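Side-chain contacts in peptidase S15/CocE/NonD (Thaumarchaeota archaeon SCGC AB-539-E09, PDB 4PF1), which acts as a serine aminopeptidase of the alpha/beta-hydrolase fold, probably splitting residues from the N-terminal ends of peptides: residues Q89-T94 against Y99-Q104; D189-D194 against E539-A544; Y210-E215 against I222-G227; V576-F581 against A606-W611. One frame throughout, in Å; residues are numbered along the deposited sequence.

Interaction 1: residues Q89-T94 against Y99-Q104; sequences QMNDTT and YIIVYQ
The chain turns from helix 92-96 into strand 100-105 with Thr94 and Tyr99 facing each other, their CA atoms 5.4 Å apart, and Tyr99 N gives a hydrogen bond of 2.9 Å to Thr94 O. Tyr99, just before the strand, and Ile101 and Tyr103 on it meet residues 90-94, an example of alternate residues serving one packing layer. Asn91 sits at the N-cap position, but its side chain makes no capping bond and turns to the strand instead. Tyr103 OH donates to Asn91 OD1 over 2.8 Å, in the carbonyl plane, and the oxygen lies at the edge of the tyrosine ring; amide and ring planes are 64° apart. The other branch, ND2, rests 3.6 Å from Ile101 CG2 and makes a weak bond to Thr94 OG1. Thr94 OG1 stands between its own backbone N and carbonyl carbon (chi1 59°), from where it donates to Asn91 O at 2.9 Å. Met90 brings CE to 3.3 Å from Tyr103 OH. Replacing Asn91 by a leucine would probably leave the buried Tyr103 hydroxyl without this acceptor and its ring freer to shift. At the turn, Thr94 CG2 touches Tyr99 CD2, while the Tyr99 hydroxyl bonds to Asp361 of helix 347-365. Together they form the return limb of a beta-alpha-beta crossover from strand 60-67 to its parallel neighbour 100-105 in the alpha/beta-hydrolase sheet.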
# COMPACT_ATOMS: atom_id res chain seq x y z
N GLN A 89 18.12 -12.05 12.84
CA GLN A 89 18.20 -10.72 13.47
C GLN A 89 18.54 -10.81 14.97
O GLN A 89 19.16 -9.90 15.50
CB GLN A 89 16.89 -9.95 13.27
CG GLN A 89 16.71 -9.42 11.85
CD GLN A 89 15.26 -9.26 11.47
OE1 GLN A 89 14.54 -10.25 11.26
NE2 GLN A 89 14.81 -8.02 11.34
N MET A 90 18.19 -11.93 15.62
CA MET A 90 18.50 -12.20 17.03
C MET A 90 20.01 -12.11 17.30
O MET A 90 20.41 -11.62 18.35
CB MET A 90 17.98 -13.60 17.42
CG MET A 90 18.24 -13.98 18.87
SD MET A 90 17.70 -15.66 19.28
CE MET A 90 18.83 -16.62 18.29
N ASN A 91 20.84 -12.54 16.32
CA ASN A 91 22.30 -12.56 16.44
C ASN A 91 22.97 -11.26 15.92
O ASN A 91 24.19 -11.27 15.73
CB ASN A 91 22.87 -13.77 15.69
CG ASN A 91 22.52 -15.09 16.32
OD1 ASN A 91 21.53 -15.72 15.96
ND2 ASN A 91 23.35 -15.54 17.25
N ASP A 92 22.21 -10.16 15.72
CA ASP A 92 22.79 -8.91 15.19
C ASP A 92 23.91 -8.36 16.09
O ASP A 92 25.00 -8.05 15.58
CB ASP A 92 21.72 -7.83 14.92
CG ASP A 92 20.75 -7.49 16.05
OD1 ASP A 92 20.93 -8.01 17.18
OD2 ASP A 92 19.77 -6.75 15.79
N THR A 93 23.68 -8.28 17.41
CA THR A 93 24.68 -7.75 18.34
C THR A 93 25.89 -8.71 18.50
O THR A 93 27.01 -8.23 18.62
CB THR A 93 24.06 -7.40 19.70
OG1 THR A 93 23.62 -8.59 20.35
CG2 THR A 93 22.91 -6.42 19.57
N THR A 94 25.65 -10.05 18.46
CA THR A 94 26.74 -11.04 18.59
C THR A 94 27.61 -11.06 17.33
O THR A 94 28.82 -11.28 17.43
CB THR A 94 26.20 -12.44 18.90
OG1 THR A 94 25.32 -12.87 17.87
CG2 THR A 94 25.52 -12.52 20.26
N TYR A 99 31.43 -12.52 17.49
CA TYR A 99 31.32 -13.81 18.19
C TYR A 99 31.33 -14.92 17.16
O TYR A 99 31.00 -14.68 16.00
CB TYR A 99 29.98 -13.89 18.97
CG TYR A 99 29.93 -13.26 20.35
CD1 TYR A 99 30.67 -12.11 20.65
CD2 TYR A 99 29.05 -13.73 21.31
CE1 TYR A 99 30.58 -11.51 21.90
CE2 TYR A 99 28.94 -13.12 22.56
CZ TYR A 99 29.72 -12.01 22.85
OH TYR A 99 29.64 -11.43 24.09
N ILE A 100 31.60 -16.16 17.59
CA ILE A 100 31.43 -17.30 16.71
C ILE A 100 29.96 -17.71 16.86
O ILE A 100 29.48 -17.87 17.98
CB ILE A 100 32.43 -18.45 17.04
CG1 ILE A 100 33.86 -18.10 16.55
CG2 ILE A 100 31.96 -19.79 16.44
CD1 ILE A 100 35.00 -18.72 17.37
N ILE A 101 29.22 -17.75 15.74
CA ILE A 101 27.79 -18.08 15.78
C ILE A 101 27.60 -19.52 15.30
O ILE A 101 28.02 -19.87 14.19
CB ILE A 101 26.94 -17.06 14.97
CG1 ILE A 101 27.17 -15.62 15.51
CG2 ILE A 101 25.45 -17.43 15.01
CD1 ILE A 101 27.10 -14.55 14.49
N VAL A 102 27.00 -20.36 16.16
CA VAL A 102 26.82 -21.78 15.88
C VAL A 102 25.33 -22.17 15.93
O VAL A 102 24.65 -21.91 16.92
CB VAL A 102 27.66 -22.67 16.85
CG1 VAL A 102 27.43 -24.15 16.59
CG2 VAL A 102 29.15 -22.34 16.76
N TYR A 103 24.85 -22.82 14.86
CA TYR A 103 23.50 -23.36 14.76
C TYR A 103 23.57 -24.85 14.53
O TYR A 103 24.29 -25.30 13.63
CB TYR A 103 22.68 -22.67 13.66
CG TYR A 103 21.97 -21.42 14.14
CD1 TYR A 103 22.68 -20.25 14.41
CD2 TYR A 103 20.60 -21.42 14.35
CE1 TYR A 103 22.04 -19.12 14.89
CE2 TYR A 103 19.94 -20.28 14.80
CZ TYR A 103 20.67 -19.13 15.08
OH TYR A 103 20.03 -18.01 15.55
N GLN A 104 22.87 -25.63 15.36
CA GLN A 104 22.91 -27.07 15.25
C GLN A 104 21.52 -27.65 15.07
O GLN A 104 20.60 -27.26 15.80
CB GLN A 104 23.59 -27.69 16.49
CG GLN A 104 23.70 -29.22 16.46
CD GLN A 104 24.24 -29.78 17.74
OE1 GLN A 104 23.57 -29.76 18.78
NE2 GLN A 104 25.44 -30.33 17.69

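Interaction 2: residues D189-D194 against E539-A544; sequences DGWMGD and EDFAVA
Met192 and Trp191 meet Phe541 in a small aromatic and Met-aromatic contact between two irregular loops, one following strand 178-184 of the alpha/beta-hydrolase sheet, the other between strands 525-534 and 553-558 of the C-terminal beta region. It illustrates how two parts of a chain far apart in sequence can meet through one ring that touches two partners; a backbone hydrogen bond between Phe541 and Tyr265 lies close by. Trp191, with CG anti to its backbone nitrogen (chi1 -165°), directs the six-membered end of the indole to Phe541, and CZ3 comes within 3.4 Å of Phe541 CD1, which lies at the indole edge. The two ring planes stand 81° apart. Trp191 NE1 is engaged elsewhere, bonded to Pro263 O, and Tyr537 meets the indole edge-to-face.

The loop carrying these residues is shaped by Asp189, whose OD1 accepts from Trp191 N at 3.2 Å in an Asx turn and from Met192 N at 3.1 Å. On the facing loop Asp540 OD1 takes Ala542 N in another Asx turn, next to Phe541. Met192, bent at chi2 and chi3, folds its thioether over the phenyl face: SD sits 4.1 Å from the centroid of the Phe541 ring, only 11° off the ring normal.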
# COMPACT_ATOMS: atom_id res chain seq x y z
N ASP A 189 5.26 -24.80 29.24
CA ASP A 189 4.17 -25.71 29.52
C ASP A 189 3.16 -25.66 28.39
O ASP A 189 2.34 -24.73 28.31
CB ASP A 189 3.51 -25.41 30.89
CG ASP A 189 2.76 -26.59 31.48
OD1 ASP A 189 2.07 -27.31 30.72
OD2 ASP A 189 2.81 -26.76 32.72
N GLY A 190 3.24 -26.66 27.51
CA GLY A 190 2.39 -26.78 26.33
C GLY A 190 0.93 -27.03 26.61
O GLY A 190 0.10 -26.89 25.72
N TRP A 191 0.59 -27.40 27.86
CA TRP A 191 -0.79 -27.67 28.27
C TRP A 191 -1.36 -26.50 29.07
O TRP A 191 -2.50 -26.10 28.82
CB TRP A 191 -0.86 -28.97 29.09
CG TRP A 191 -2.24 -29.53 29.25
CD1 TRP A 191 -2.79 -30.56 28.55
CD2 TRP A 191 -3.24 -29.11 30.20
NE1 TRP A 191 -4.07 -30.81 29.00
CE2 TRP A 191 -4.37 -29.93 30.01
CE3 TRP A 191 -3.29 -28.11 31.18
CZ2 TRP A 191 -5.53 -29.80 30.78
CZ3 TRP A 191 -4.44 -27.97 31.93
CH2 TRP A 191 -5.54 -28.81 31.73
N MET A 192 -0.60 -25.99 30.06
CA MET A 192 -1.08 -24.92 30.94
C MET A 192 -1.38 -23.63 30.17
O MET A 192 -2.44 -23.05 30.39
CB MET A 192 -0.09 -24.63 32.08
CG MET A 192 -0.27 -25.56 33.29
SD MET A 192 -1.94 -25.59 34.01
CE MET A 192 -2.10 -23.89 34.57
N GLY A 193 -0.49 -23.20 29.28
CA GLY A 193 -0.75 -21.98 28.53
C GLY A 193 0.22 -21.58 27.44
O GLY A 193 0.28 -20.40 27.08
N ASP A 194 0.95 -22.54 26.86
CA ASP A 194 1.86 -22.17 25.79
C ASP A 194 1.29 -22.56 24.39
O ASP A 194 0.31 -21.95 23.97
CB ASP A 194 3.29 -22.69 26.03
CG ASP A 194 4.08 -21.86 27.05
OD1 ASP A 194 3.81 -20.64 27.17
OD2 ASP A 194 4.96 -22.43 27.72
N GLU A 539 -12.07 -28.36 38.75
CA GLU A 539 -11.67 -28.82 40.08
C GLU A 539 -10.35 -29.58 40.07
O GLU A 539 -9.71 -29.69 41.11
CB GLU A 539 -12.79 -29.68 40.69
CG GLU A 539 -14.04 -28.87 40.99
CD GLU A 539 -15.18 -29.68 41.57
OE1 GLU A 539 -15.16 -29.93 42.80
OE2 GLU A 539 -16.10 -30.03 40.81
N ASP A 540 -9.94 -30.08 38.90
CA ASP A 540 -8.69 -30.81 38.74
C ASP A 540 -8.23 -30.71 37.29
O ASP A 540 -8.96 -31.13 36.39
CB ASP A 540 -8.85 -32.28 39.17
CG ASP A 540 -7.54 -33.01 39.47
OD1 ASP A 540 -6.47 -32.53 39.04
OD2 ASP A 540 -7.60 -34.08 40.12
N PHE A 541 -7.02 -30.16 37.07
CA PHE A 541 -6.45 -30.05 35.72
C PHE A 541 -6.13 -31.44 35.14
O PHE A 541 -6.25 -31.64 33.93
CB PHE A 541 -5.20 -29.14 35.73
CG PHE A 541 -5.47 -27.65 35.70
CD1 PHE A 541 -6.23 -27.07 34.69
CD2 PHE A 541 -4.90 -26.81 36.66
CE1 PHE A 541 -6.44 -25.69 34.64
CE2 PHE A 541 -5.13 -25.43 36.62
CZ PHE A 541 -5.89 -24.87 35.61
N ALA A 542 -5.78 -32.42 36.02
CA ALA A 542 -5.42 -33.79 35.66
C ALA A 542 -6.64 -34.69 35.37
O ALA A 542 -6.50 -35.68 34.65
CB ALA A 542 -4.58 -34.42 36.76
N VAL A 543 -7.81 -34.39 35.96
CA VAL A 543 -9.01 -35.22 35.78
C VAL A 543 -10.18 -34.40 35.22
O VAL A 543 -10.59 -33.41 35.83
CB VAL A 543 -9.43 -35.96 37.09
CG1 VAL A 543 -10.47 -37.05 36.79
CG2 VAL A 543 -8.23 -36.55 37.82
N ALA A 544 -10.73 -34.83 34.07
CA ALA A 544 -11.88 -34.17 33.46
C ALA A 544 -13.16 -34.54 34.21
O ALA A 544 -13.46 -35.73 34.37
CB ALA A 544 -11.99 -34.55 31.99

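Interaction 3: residues Y210-E215 against I222-G227; sequences YAYNQE and IKWWSG
Tyr212 and Asn213, neighbours on helix 204-215, hold the returning loop 222-227 by three kinds of interaction. The first is a direct hydrogen bond: Trp224 N donates to Asn213 OD1 over 2.8 Å, almost straight at 171° and in the carbonyl plane, so a side-chain amide serves the loop backbone.

The second is aromatic and apolar packing. Tyr212 has CG anti to its backbone nitrogen (chi1 -169°), which carries the ring out over the loop. The edge of Trp224 points at its face in a T-shaped pair, centroids 5.7 Å apart and planes at 89°, with Trp224 CE3 3.7 Å from Tyr212 CB. Farther along the tyrosine, Ile222 CG2 lies 3.7 Å from Tyr212 OH.

The third runs through water. Tyr212 OH meets two waters, one accepting from Trp225 NE1, the other donating to Lys223 O. A third water donates to both Asn213 O and Ile222 O, each at 2.7 Å. Exchanging Tyr212 for an alanine would probably leave the Trp224 indole edge without the ring it packs on and both hydroxyl-bound waters short of one partner.

Phe23 and Phe30 of the second subunit meet Tyr212 and Trp225, placing the contact at a subunit interface. Within its own chain the loop lies along the C-terminal part of helix 204-215 before helix 231-238 begins, with Trp224 also touching Leu208 and Pro209.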
# COMPACT_ATOMS: atom_id res chain seq x y z
N TYR A 210 1.51 -28.03 12.44
CA TYR A 210 2.89 -28.02 12.94
C TYR A 210 3.41 -29.45 13.18
O TYR A 210 4.53 -29.75 12.77
CB TYR A 210 2.99 -27.18 14.22
CG TYR A 210 4.39 -27.13 14.81
CD1 TYR A 210 4.77 -28.01 15.82
CD2 TYR A 210 5.31 -26.17 14.39
CE1 TYR A 210 6.05 -27.97 16.37
CE2 TYR A 210 6.59 -26.11 14.94
CZ TYR A 210 6.95 -27.01 15.93
OH TYR A 210 8.20 -26.96 16.49
N ALA A 211 2.61 -30.31 13.85
CA ALA A 211 3.01 -31.70 14.09
C ALA A 211 3.18 -32.44 12.75
O ALA A 211 4.13 -33.19 12.59
CB ALA A 211 1.98 -32.41 14.96
N TYR A 212 2.31 -32.15 11.77
CA TYR A 212 2.36 -32.73 10.43
C TYR A 212 3.65 -32.34 9.72
O TYR A 212 4.38 -33.21 9.27
CB TYR A 212 1.14 -32.28 9.61
CG TYR A 212 0.95 -33.03 8.30
CD1 TYR A 212 1.57 -32.59 7.13
CD2 TYR A 212 0.09 -34.11 8.21
CE1 TYR A 212 1.37 -33.25 5.92
CE2 TYR A 212 -0.13 -34.77 7.00
CZ TYR A 212 0.52 -34.34 5.86
OH TYR A 212 0.31 -34.99 4.66
N ASN A 213 3.93 -31.02 9.62
CA ASN A 213 5.10 -30.47 8.92
C ASN A 213 6.42 -30.93 9.55
O ASN A 213 7.30 -31.39 8.83
CB ASN A 213 5.03 -28.93 8.88
CG ASN A 213 3.92 -28.39 8.00
OD1 ASN A 213 3.46 -29.05 7.07
ND2 ASN A 213 3.47 -27.18 8.28
N GLN A 214 6.55 -30.82 10.87
CA GLN A 214 7.78 -31.18 11.58
C GLN A 214 7.96 -32.70 11.77
O GLN A 214 9.07 -33.14 12.07
CB GLN A 214 7.81 -30.50 12.97
CG GLN A 214 7.88 -28.97 12.94
CD GLN A 214 9.19 -28.45 12.41
OE1 GLN A 214 9.25 -27.84 11.35
NE2 GLN A 214 10.27 -28.66 13.15
N GLU A 215 6.88 -33.51 11.65
CA GLU A 215 7.01 -34.95 11.94
C GLU A 215 6.61 -35.92 10.82
O GLU A 215 6.81 -37.13 11.00
CB GLU A 215 6.26 -35.31 13.22
CG GLU A 215 6.75 -34.55 14.43
CD GLU A 215 6.32 -35.12 15.76
OE1 GLU A 215 5.30 -35.86 15.79
OE2 GLU A 215 7.02 -34.88 16.76
N ILE A 222 7.26 -33.34 3.31
CA ILE A 222 5.81 -33.52 3.18
C ILE A 222 5.14 -32.46 4.04
O ILE A 222 5.34 -32.44 5.26
CB ILE A 222 5.37 -34.97 3.55
CG1 ILE A 222 5.98 -36.00 2.56
CG2 ILE A 222 3.83 -35.08 3.60
CD1 ILE A 222 5.77 -37.49 2.92
N LYS A 223 4.39 -31.54 3.40
CA LYS A 223 3.78 -30.43 4.11
C LYS A 223 2.25 -30.43 4.04
O LYS A 223 1.66 -30.90 3.06
CB LYS A 223 4.35 -29.09 3.63
CG LYS A 223 5.76 -28.83 4.17
CD LYS A 223 6.31 -27.49 3.75
CE LYS A 223 7.78 -27.39 4.04
NZ LYS A 223 8.32 -26.03 3.77
N TRP A 224 1.62 -29.91 5.11
CA TRP A 224 0.17 -29.82 5.31
C TRP A 224 -0.54 -29.25 4.08
O TRP A 224 -0.19 -28.17 3.61
CB TRP A 224 -0.13 -28.96 6.56
CG TRP A 224 -1.59 -28.79 6.87
CD1 TRP A 224 -2.41 -27.80 6.42
CD2 TRP A 224 -2.37 -29.57 7.78
NE1 TRP A 224 -3.67 -27.95 6.96
CE2 TRP A 224 -3.66 -29.02 7.81
CE3 TRP A 224 -2.09 -30.70 8.59
CZ2 TRP A 224 -4.69 -29.56 8.60
CZ3 TRP A 224 -3.10 -31.22 9.38
CH2 TRP A 224 -4.39 -30.66 9.37
N TRP A 225 -1.51 -30.00 3.55
CA TRP A 225 -2.27 -29.57 2.39
C TRP A 225 -3.58 -28.90 2.83
O TRP A 225 -4.05 -29.13 3.95
CB TRP A 225 -2.53 -30.73 1.40
CG TRP A 225 -3.21 -31.92 2.00
CD1 TRP A 225 -2.62 -33.06 2.48
CD2 TRP A 225 -4.63 -32.12 2.15
NE1 TRP A 225 -3.57 -33.94 2.93
CE2 TRP A 225 -4.82 -33.39 2.74
CE3 TRP A 225 -5.76 -31.34 1.84
CZ2 TRP A 225 -6.09 -33.90 3.03
CZ3 TRP A 225 -7.02 -31.84 2.13
CH2 TRP A 225 -7.17 -33.11 2.72
N SER A 226 -4.15 -28.05 1.96
CA SER A 226 -5.39 -27.32 2.23
C SER A 226 -6.44 -27.54 1.15
O SER A 226 -6.10 -27.71 -0.02
CB SER A 226 -5.10 -25.83 2.36
OG SER A 226 -6.26 -25.10 2.72
N GLY A 227 -7.71 -27.50 1.55
CA GLY A 227 -8.84 -27.61 0.64
C GLY A 227 -9.76 -26.41 0.75
O GLY A 227 -10.78 -26.33 0.07
O HOH W 1 -2.13 -36.10 4.16
O HOH W 2 0.85 -33.56 2.40
O HOH W 3 7.30 -33.28 6.89

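Interaction 4: residues V576-F581 against A606-W611; sequences VQSSWF and ATQRVW
Val576 and Val610 face each other between two sheets, and Ser578 and Gln608 do the same a little farther along; the case illustrates how beta layers can pack, for here the two segments meet through side chains, not backbone hydrogen bonds. The backbones stay apart, with CA atoms 8.6 Å distant at Val576 and Val610 and 8.5 Å at Ser578 and Gln608. All four side chains set out toward the opposite segment. The touching residues are two apart on each segment, and Gln608 and Val610 follow the alternation of a strand.

The valines touch by one methyl each. CG1 of Val576 lies anti to its backbone nitrogen (chi1 165°), and it meets CG2 of Val610, the branch beside the backbone nitrogen, at 4.0 Å. The side chains cross obliquely, and the methyls are in ordinary van der Waals contact. Val610 also rests on Leu492 of strand 489-496.

At the second pair, Gln608 bends at chi2 (-73°), which swings its amide end toward the serine, and its CG lies 3.8 Å from Ser578 OG. Trp503 of strand 502-510 touches both Ser578 and Gln608.

The contact joins strand 571-577 of the four-stranded antiparallel sheet, and the turn leaving it, to strand 606-625 of another, consistent with a beta-sandwich C-terminal domain of the X-Pro dipeptidyl-peptidase family. Its chemistry is mixed: a methyl pair supplies hydrophobic burial, while beside it the buried serine hydroxyl is hydrogen-bonded to Tyr428 OH of strand 425-430.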
# COMPACT_ATOMS: atom_id res chain seq x y z
N VAL A 576 -16.65 -11.52 27.80
CA VAL A 576 -16.75 -12.95 28.13
C VAL A 576 -17.53 -13.68 27.02
O VAL A 576 -18.61 -13.24 26.62
CB VAL A 576 -17.34 -13.20 29.55
CG1 VAL A 576 -17.78 -14.66 29.73
CG2 VAL A 576 -16.34 -12.81 30.63
N GLN A 577 -16.96 -14.79 26.52
CA GLN A 577 -17.57 -15.62 25.48
C GLN A 577 -17.27 -17.11 25.74
O GLN A 577 -16.53 -17.41 26.68
CB GLN A 577 -17.10 -15.18 24.07
CG GLN A 577 -15.59 -15.14 23.89
CD GLN A 577 -15.21 -14.47 22.59
OE1 GLN A 577 -15.51 -13.30 22.36
NE2 GLN A 577 -14.51 -15.19 21.73
N SER A 578 -17.87 -18.03 24.95
CA SER A 578 -17.72 -19.47 25.19
C SER A 578 -17.03 -20.25 24.04
O SER A 578 -17.01 -21.48 24.07
CB SER A 578 -19.08 -20.09 25.49
OG SER A 578 -19.53 -19.75 26.79
N SER A 579 -16.45 -19.53 23.07
CA SER A 579 -15.71 -20.11 21.95
C SER A 579 -14.71 -19.11 21.39
O SER A 579 -14.90 -17.90 21.52
CB SER A 579 -16.66 -20.60 20.86
OG SER A 579 -17.57 -19.60 20.44
N TRP A 580 -13.61 -19.62 20.81
CA TRP A 580 -12.49 -18.87 20.24
C TRP A 580 -11.95 -19.70 19.07
O TRP A 580 -10.89 -20.32 19.16
CB TRP A 580 -11.41 -18.68 21.33
CG TRP A 580 -10.97 -17.27 21.59
CD1 TRP A 580 -11.38 -16.13 20.96
CD2 TRP A 580 -9.98 -16.86 22.55
NE1 TRP A 580 -10.72 -15.03 21.47
CE2 TRP A 580 -9.85 -15.45 22.44
CE3 TRP A 580 -9.19 -17.54 23.49
CZ2 TRP A 580 -8.97 -14.72 23.25
CZ3 TRP A 580 -8.32 -16.81 24.29
CH2 TRP A 580 -8.21 -15.42 24.16
N PHE A 581 -12.74 -19.75 17.99
CA PHE A 581 -12.59 -20.65 16.85
C PHE A 581 -11.99 -19.98 15.58
O PHE A 581 -12.26 -18.80 15.35
CB PHE A 581 -13.99 -21.21 16.53
CG PHE A 581 -14.04 -22.49 15.74
CD1 PHE A 581 -13.77 -23.71 16.34
CD2 PHE A 581 -14.35 -22.47 14.38
CE1 PHE A 581 -13.79 -24.89 15.59
CE2 PHE A 581 -14.37 -23.65 13.64
CZ PHE A 581 -14.10 -24.86 14.25
N ALA A 606 -26.25 -23.97 24.69
CA ALA A 606 -26.32 -23.86 26.14
C ALA A 606 -26.57 -22.42 26.56
O ALA A 606 -26.09 -21.49 25.91
CB ALA A 606 -25.03 -24.37 26.77
N THR A 607 -27.36 -22.25 27.63
CA THR A 607 -27.68 -20.95 28.21
C THR A 607 -26.61 -20.64 29.25
O THR A 607 -26.45 -21.39 30.21
CB THR A 607 -29.10 -20.97 28.79
OG1 THR A 607 -30.01 -21.30 27.74
CG2 THR A 607 -29.50 -19.65 29.41
N GLN A 608 -25.83 -19.56 29.02
CA GLN A 608 -24.73 -19.18 29.90
C GLN A 608 -25.08 -17.97 30.73
O GLN A 608 -25.69 -17.02 30.22
CB GLN A 608 -23.44 -18.89 29.08
CG GLN A 608 -23.23 -19.77 27.83
CD GLN A 608 -22.84 -21.19 28.16
OE1 GLN A 608 -23.63 -21.96 28.71
NE2 GLN A 608 -21.65 -21.58 27.76
N ARG A 609 -24.69 -17.98 32.01
CA ARG A 609 -24.98 -16.89 32.94
C ARG A 609 -23.76 -16.51 33.75
O ARG A 609 -23.23 -17.35 34.47
CB ARG A 609 -26.12 -17.27 33.89
CG ARG A 609 -27.50 -17.29 33.26
CD ARG A 609 -28.51 -17.85 34.24
NE ARG A 609 -29.85 -17.92 33.66
CZ ARG A 609 -30.91 -18.40 34.30
NH1 ARG A 609 -30.80 -18.85 35.55
NH2 ARG A 609 -32.10 -18.43 33.71
N VAL A 610 -23.33 -15.25 33.65
CA VAL A 610 -22.23 -14.73 34.46
C VAL A 610 -22.86 -13.97 35.64
O VAL A 610 -23.47 -12.91 35.45
CB VAL A 610 -21.22 -13.87 33.64
CG1 VAL A 610 -20.27 -13.11 34.55
CG2 VAL A 610 -20.44 -14.75 32.66
N TRP A 611 -22.78 -14.56 36.84
CA TRP A 611 -23.41 -14.04 38.05
C TRP A 611 -22.60 -12.92 38.70
O TRP A 611 -21.37 -12.94 38.67
CB TRP A 611 -23.67 -15.18 39.04
CG TRP A 611 -24.80 -16.07 38.62
CD1 TRP A 611 -24.82 -16.94 37.57
CD2 TRP A 611 -26.09 -16.17 39.25
NE1 TRP A 611 -26.05 -17.57 37.49
CE2 TRP A 611 -26.85 -17.11 38.51
CE3 TRP A 611 -26.68 -15.56 40.37
CZ2 TRP A 611 -28.15 -17.48 38.87
CZ3 TRP A 611 -27.98 -15.91 40.72
CH2 TRP A 611 -28.70 -16.85 39.97

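Along the chain, interaction 1 closes first, within the S15-family region, between helix 92-96 and a strand of the large mixed sheet. Interaction 3 is nested inside the long loop closed by interaction 2, while interaction 4 follows near the C-terminus. Interactions 1 and 4 are farthest apart, their centres 46 Å distant on opposite sides of the chain's centre. The centre of interaction 2 is 20 Å from that of interaction 4 and 26 Å from that of interaction 3. None touches another. Interactions 1 and 3 are local returns within the S15-family region, the latter also facing a second subunit; interaction 4 joins beta layers of the C-terminal region, and interaction 2 is the one of the four that spans both family regions.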